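Local coordinates for protein Rik1-associated factor 1 (Schizosaccharomyces pombe, PDB 4O9D) that forms part of the Clr4 methyltransferase complex, which ubiquitylates and methylates histone H3 to establish heterochromatin, this chain being its WD-repeat beta-propeller domain, at residues A[24-36]-A[47-61]. Residues are numbered along the deposited sequence; the frame is centred on the assembly and turned at random.
Sequences KHFNETSGDTVCV and LGSTAQDGAYNRLGN
The Phe26 ring meets Leu47 obliquely, its CD2 3.9 Å from Leu47 CD1; the backbone N of Glu28 lies over one face toward the rim, and Trp63 packs edge-to-face with the ring. Leu47 suits this spot because its branches divide: CD1 serves the ring, while CD2 lies alongside both methyls of Val36, 4.0 Å from its CG2. The strands that carry Leu47 and Val36 pair antiparallel, broken by a classic beta bulge: Gly48 O accepts from both Val34 N (3.0 Å) and Cys35 N (3.1 Å). Glycine fits at 48, since a CB would press on Cys35 SG.

Beyond the Thr33-Ser49 pair, side-chain hydroxyls join the backbone bonds. Thr50 OG1, placed between its own N and carbonyl carbon (chi1 65°), receives Asp32 N at 3.1 Å, nearly straight at 175°, while Thr50 N returns a bond to Asp32 O. A valine in place of Thr50 would probably leave Asp32 N without this acceptor, with only that backbone bond joining the two residues. Ser49 OG donates to Ser30 O (2.8 Å), and Ser30 OG to a lone pair of Leu59 O (3.1 Å). Gly31 and Gly60 have backbone angles that call for glycine.

Strand 21-26 completes the sheet containing 403-407, whereas 33-38 starts the next blade; small hydroxyls, donating to Ser30 O and Leu59 O and accepting from Asp32 N, thus tie the link between two blades to the end of the second blade's hairpin and the loop after it.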
loop_
_atom_site.group_PDB
_atom_site.type_symbol
_atom_site.label_atom_id
_atom_site.label_comp_id
_atom_site.label_asym_id
_atom_site.label_seq_id
_atom_site.Cartn_x
_atom_site.Cartn_y
_atom_site.Cartn_z
ATOM N N LYS A 24 -10.279 17.595 -7.570
ATOM C CA LYS A 24 -11.375 17.342 -6.656
ATOM C C LYS A 24 -10.870 17.252 -5.248
ATOM O O LYS A 24 -9.787 16.732 -4.992
ATOM C CB LYS A 24 -12.087 16.035 -7.000
ATOM C CG LYS A 24 -12.706 16.004 -8.369
ATOM C CD LYS A 24 -13.902 16.913 -8.456
ATOM C CE LYS A 24 -14.623 16.731 -9.778
ATOM N NZ LYS A 24 -15.708 17.741 -9.952
ATOM N N HIS A 25 -11.676 17.755 -4.331
ATOM C CA HIS A 25 -11.430 17.592 -2.918
ATOM C C HIS A 25 -12.649 16.926 -2.304
ATOM O O HIS A 25 -13.787 17.199 -2.700
ATOM C CB HIS A 25 -11.204 18.929 -2.216
ATOM C CG HIS A 25 -11.400 18.838 -0.738
ATOM N ND1 HIS A 25 -10.398 18.434 0.117
ATOM C CD2 HIS A 25 -12.497 19.035 0.031
ATOM C CE1 HIS A 25 -10.863 18.405 1.354
ATOM N NE2 HIS A 25 -12.133 18.770 1.331
ATOM N N PHE A 26 -12.407 16.071 -1.319
ATOM C CA PHE A 26 -13.457 15.271 -0.715
ATOM C C PHE A 26 -13.171 15.050 0.770
ATOM O O PHE A 26 -12.035 14.761 1.148
ATOM C CB PHE A 26 -13.527 13.931 -1.473
ATOM C CG PHE A 26 -14.513 12.944 -0.912
ATOM C CD1 PHE A 26 -15.859 13.016 -1.253
ATOM C CD2 PHE A 26 -14.089 11.904 -0.092
ATOM C CE1 PHE A 26 -16.775 12.090 -0.753
ATOM C CE2 PHE A 26 -15.001 10.977 0.416
ATOM C CZ PHE A 26 -16.339 11.071 0.083
ATOM N N ASN A 27 -14.197 15.201 1.608
ATOM C CA ASN A 27 -14.115 14.865 3.034
ATOM C C ASN A 27 -15.502 14.557 3.583
ATOM O O ASN A 27 -16.137 15.417 4.191
ATOM C CB ASN A 27 -13.513 16.007 3.877
ATOM C CG ASN A 27 -13.280 15.597 5.354
ATOM O OD1 ASN A 27 -13.901 14.649 5.853
ATOM N ND2 ASN A 27 -12.381 16.301 6.042
ATOM N N GLU A 28 -15.974 13.343 3.345
ATOM C CA GLU A 28 -17.189 12.838 3.978
ATOM C C GLU A 28 -16.716 11.735 4.853
ATOM O O GLU A 28 -17.483 10.900 5.342
ATOM C CB GLU A 28 -18.134 12.271 2.936
ATOM C CG GLU A 28 -18.601 13.334 1.977
ATOM C CD GLU A 28 -19.172 14.524 2.712
ATOM O OE1 GLU A 28 -19.889 14.298 3.717
ATOM O OE2 GLU A 28 -18.889 15.674 2.298
ATOM N N THR A 29 -15.409 11.757 5.042
ATOM C CA THR A 29 -14.687 10.615 5.505
ATOM C C THR A 29 -14.848 10.467 6.984
ATOM O O THR A 29 -14.537 11.387 7.750
ATOM C CB THR A 29 -13.199 10.754 5.170
ATOM O OG1 THR A 29 -13.027 10.660 3.753
ATOM C CG2 THR A 29 -12.392 9.672 5.857
ATOM N N SER A 30 -15.370 9.309 7.373
ATOM C CA SER A 30 -15.223 8.833 8.729
ATOM C C SER A 30 -13.836 8.201 8.796
ATOM O O SER A 30 -13.552 7.246 8.066
ATOM C CB SER A 30 -16.309 7.813 9.060
ATOM O OG SER A 30 -16.336 6.758 8.116
ATOM N N GLY A 31 -12.966 8.770 9.631
ATOM C CA GLY A 31 -11.605 8.284 9.771
ATOM C C GLY A 31 -10.588 8.987 8.873
ATOM O O GLY A 31 -10.859 10.027 8.269
ATOM N N ASP A 32 -9.400 8.401 8.802
ATOM C CA ASP A 32 -8.351 8.889 7.943
ATOM C C ASP A 32 -8.272 8.001 6.723
ATOM O O ASP A 32 -8.268 6.791 6.853
ATOM C CB ASP A 32 -7.012 8.839 8.683
ATOM C CG ASP A 32 -6.909 9.883 9.781
ATOM O OD1 ASP A 32 -7.613 10.905 9.691
ATOM O OD2 ASP A 32 -6.117 9.672 10.730
ATOM N N THR A 33 -8.184 8.590 5.534
ATOM C CA THR A 33 -8.013 7.783 4.344
ATOM C C THR A 33 -6.589 7.237 4.301
ATOM O O THR A 33 -5.608 8.005 4.266
ATOM C CB THR A 33 -8.357 8.559 3.080
ATOM O OG1 THR A 33 -9.702 9.045 3.190
ATOM C CG2 THR A 33 -8.246 7.653 1.826
ATOM N N VAL A 34 -6.498 5.906 4.300
ATOM C CA VAL A 34 -5.228 5.200 4.301
ATOM C C VAL A 34 -5.009 4.193 3.152
ATOM O O VAL A 34 -3.975 3.547 3.119
ATOM C CB VAL A 34 -5.019 4.473 5.635
ATOM C CG1 VAL A 34 -5.048 5.493 6.770
ATOM C CG2 VAL A 34 -6.070 3.349 5.825
ATOM N N CYS A 35 -5.958 4.055 2.228
ATOM C CA CYS A 35 -5.664 3.433 0.931
ATOM C C CYS A 35 -6.498 4.032 -0.198
ATOM O O CYS A 35 -7.594 4.546 0.019
ATOM C CB CYS A 35 -5.859 1.910 0.925
ATOM S SG CYS A 35 -6.807 1.234 2.256
ATOM N N VAL A 36 -5.948 3.951 -1.399
ATOM C CA VAL A 36 -6.568 4.476 -2.597
ATOM C C VAL A 36 -6.215 3.509 -3.712
ATOM O O VAL A 36 -5.095 2.991 -3.760
ATOM C CB VAL A 36 -5.987 5.861 -2.999
ATOM C CG1 VAL A 36 -6.696 6.370 -4.248
ATOM C CG2 VAL A 36 -6.084 6.882 -1.834
ATOM N N LEU A 47 -11.589 4.579 -2.256
ATOM C CA LEU A 47 -10.955 5.148 -1.071
ATOM C C LEU A 47 -11.332 4.333 0.147
ATOM O O LEU A 47 -12.512 4.133 0.403
ATOM C CB LEU A 47 -11.452 6.583 -0.834
ATOM C CG LEU A 47 -11.380 7.582 -1.987
ATOM C CD1 LEU A 47 -12.085 8.905 -1.586
ATOM C CD2 LEU A 47 -9.936 7.856 -2.399
ATOM N N GLY A 48 -10.335 3.891 0.915
ATOM C CA GLY A 48 -10.585 3.244 2.181
ATOM C C GLY A 48 -10.011 4.022 3.340
ATOM O O GLY A 48 -8.869 4.469 3.279
ATOM N N SER A 49 -10.784 4.164 4.410
ATOM C CA SER A 49 -10.320 4.900 5.577
ATOM C C SER A 49 -10.451 4.110 6.866
ATOM O O SER A 49 -11.015 2.996 6.892
ATOM C CB SER A 49 -11.033 6.260 5.702
ATOM O OG SER A 49 -12.435 6.127 5.704
ATOM N N THR A 50 -9.926 4.683 7.944
ATOM C CA THR A 50 -9.930 3.978 9.221
ATOM C C THR A 50 -11.268 4.146 9.956
ATOM O O THR A 50 -12.124 4.924 9.546
ATOM C CB THR A 50 -8.786 4.470 10.130
ATOM O OG1 THR A 50 -9.003 5.840 10.471
ATOM C CG2 THR A 50 -7.425 4.335 9.426
ATOM N N ALA A 51 -11.439 3.393 11.036
ATOM C CA ALA A 51 -12.540 3.603 11.953
ATOM C C ALA A 51 -12.157 4.789 12.805
ATOM O O ALA A 51 -10.968 5.084 12.957
ATOM C CB ALA A 51 -12.704 2.390 12.837
ATOM N N GLN A 52 -13.134 5.472 13.380
ATOM C CA GLN A 52 -12.820 6.353 14.502
ATOM C C GLN A 52 -13.688 5.985 15.699
ATOM O O GLN A 52 -14.915 6.076 15.661
ATOM C CB GLN A 52 -12.896 7.834 14.126
ATOM C CG GLN A 52 -11.630 8.324 13.395
ATOM C CD GLN A 52 -10.327 7.732 13.961
ATOM O OE1 GLN A 52 -10.205 7.500 15.168
ATOM N NE2 GLN A 52 -9.354 7.481 13.080
ATOM N N ASP A 53 -12.996 5.560 16.750
ATOM C CA ASP A 53 -13.546 4.720 17.813
ATOM C C ASP A 53 -14.721 5.313 18.601
ATOM O O ASP A 53 -15.574 4.571 19.094
ATOM C CB ASP A 53 -12.406 4.340 18.766
ATOM C CG ASP A 53 -11.208 3.742 18.029
ATOM O OD1 ASP A 53 -11.431 2.931 17.102
ATOM O OD2 ASP A 53 -10.050 4.092 18.356
ATOM N N GLY A 54 -14.773 6.635 18.716
ATOM C CA GLY A 54 -15.855 7.286 19.435
ATOM C C GLY A 54 -16.673 8.210 18.548
ATOM O O GLY A 54 -17.507 8.976 19.036
ATOM N N ALA A 55 -16.455 8.121 17.239
ATOM C CA ALA A 55 -16.947 9.142 16.316
ATOM C C ALA A 55 -18.175 8.720 15.511
ATOM O O ALA A 55 -18.383 7.529 15.231
ATOM C CB ALA A 55 -15.829 9.579 15.375
ATOM N N TYR A 56 -18.975 9.723 15.147
ATOM C CA TYR A 56 -20.171 9.539 14.336
ATOM C C TYR A 56 -19.777 9.417 12.871
ATOM O O TYR A 56 -19.038 10.258 12.346
ATOM C CB TYR A 56 -21.130 10.722 14.535
ATOM C CG TYR A 56 -22.383 10.682 13.674
ATOM C CD1 TYR A 56 -23.291 9.626 13.764
ATOM C CD2 TYR A 56 -22.669 11.713 12.781
ATOM C CE1 TYR A 56 -24.441 9.594 12.972
ATOM C CE2 TYR A 56 -23.811 11.690 11.994
ATOM C CZ TYR A 56 -24.692 10.632 12.090
ATOM O OH TYR A 56 -25.825 10.617 11.299
ATOM N N ASN A 57 -20.268 8.370 12.210
ATOM C CA ASN A 57 -19.951 8.155 10.805
ATOM C C ASN A 57 -21.110 7.539 10.014
ATOM O O ASN A 57 -21.161 6.328 9.818
ATOM C CB ASN A 57 -18.713 7.272 10.692
ATOM C CG ASN A 57 -18.909 5.913 11.334
ATOM O OD1 ASN A 57 -19.942 5.647 11.962
ATOM N ND2 ASN A 57 -17.917 5.042 11.181
ATOM N N ARG A 58 -22.030 8.386 9.556
ATOM C CA ARG A 58 -23.168 7.937 8.757
ATOM C C ARG A 58 -22.656 7.245 7.497
ATOM O O ARG A 58 -23.056 6.124 7.184
ATOM C CB ARG A 58 -24.058 9.127 8.374
ATOM C CG ARG A 58 -25.540 8.779 8.153
ATOM C CD ARG A 58 -26.085 9.328 6.817
ATOM N NE ARG A 58 -25.610 10.685 6.529
ATOM C CZ ARG A 58 -25.993 11.415 5.482
ATOM N NH1 ARG A 58 -25.500 12.642 5.304
ATOM N NH2 ARG A 58 -26.873 10.921 4.616
ATOM N N LEU A 59 -21.768 7.936 6.781
ATOM C CA LEU A 59 -21.105 7.393 5.597
ATOM C C LEU A 59 -19.608 7.206 5.924
ATOM O O LEU A 59 -19.161 7.578 7.013
ATOM C CB LEU A 59 -21.327 8.317 4.388
ATOM C CG LEU A 59 -22.786 8.758 4.138
ATOM C CD1 LEU A 59 -22.877 9.767 2.984
ATOM C CD2 LEU A 59 -23.737 7.575 3.886
ATOM N N GLY A 60 -18.846 6.619 5.000
ATOM C CA GLY A 60 -17.516 6.104 5.315
ATOM C C GLY A 60 -17.709 4.663 5.720
ATOM O O GLY A 60 -18.813 4.314 6.164
ATOM N N ASN A 61 -16.689 3.811 5.617
ATOM C CA ASN A 61 -15.303 4.191 5.365
ATOM C C ASN A 61 -14.784 3.638 4.021
ATOM O O ASN A 61 -13.577 3.433 3.847
ATOM C CB ASN A 61 -14.453 3.619 6.504
ATOM C CG ASN A 61 -14.683 2.114 6.697
ATOM O OD1 ASN A 61 -15.683 1.571 6.230
ATOM N ND2 ASN A 61 -13.758 1.442 7.382
#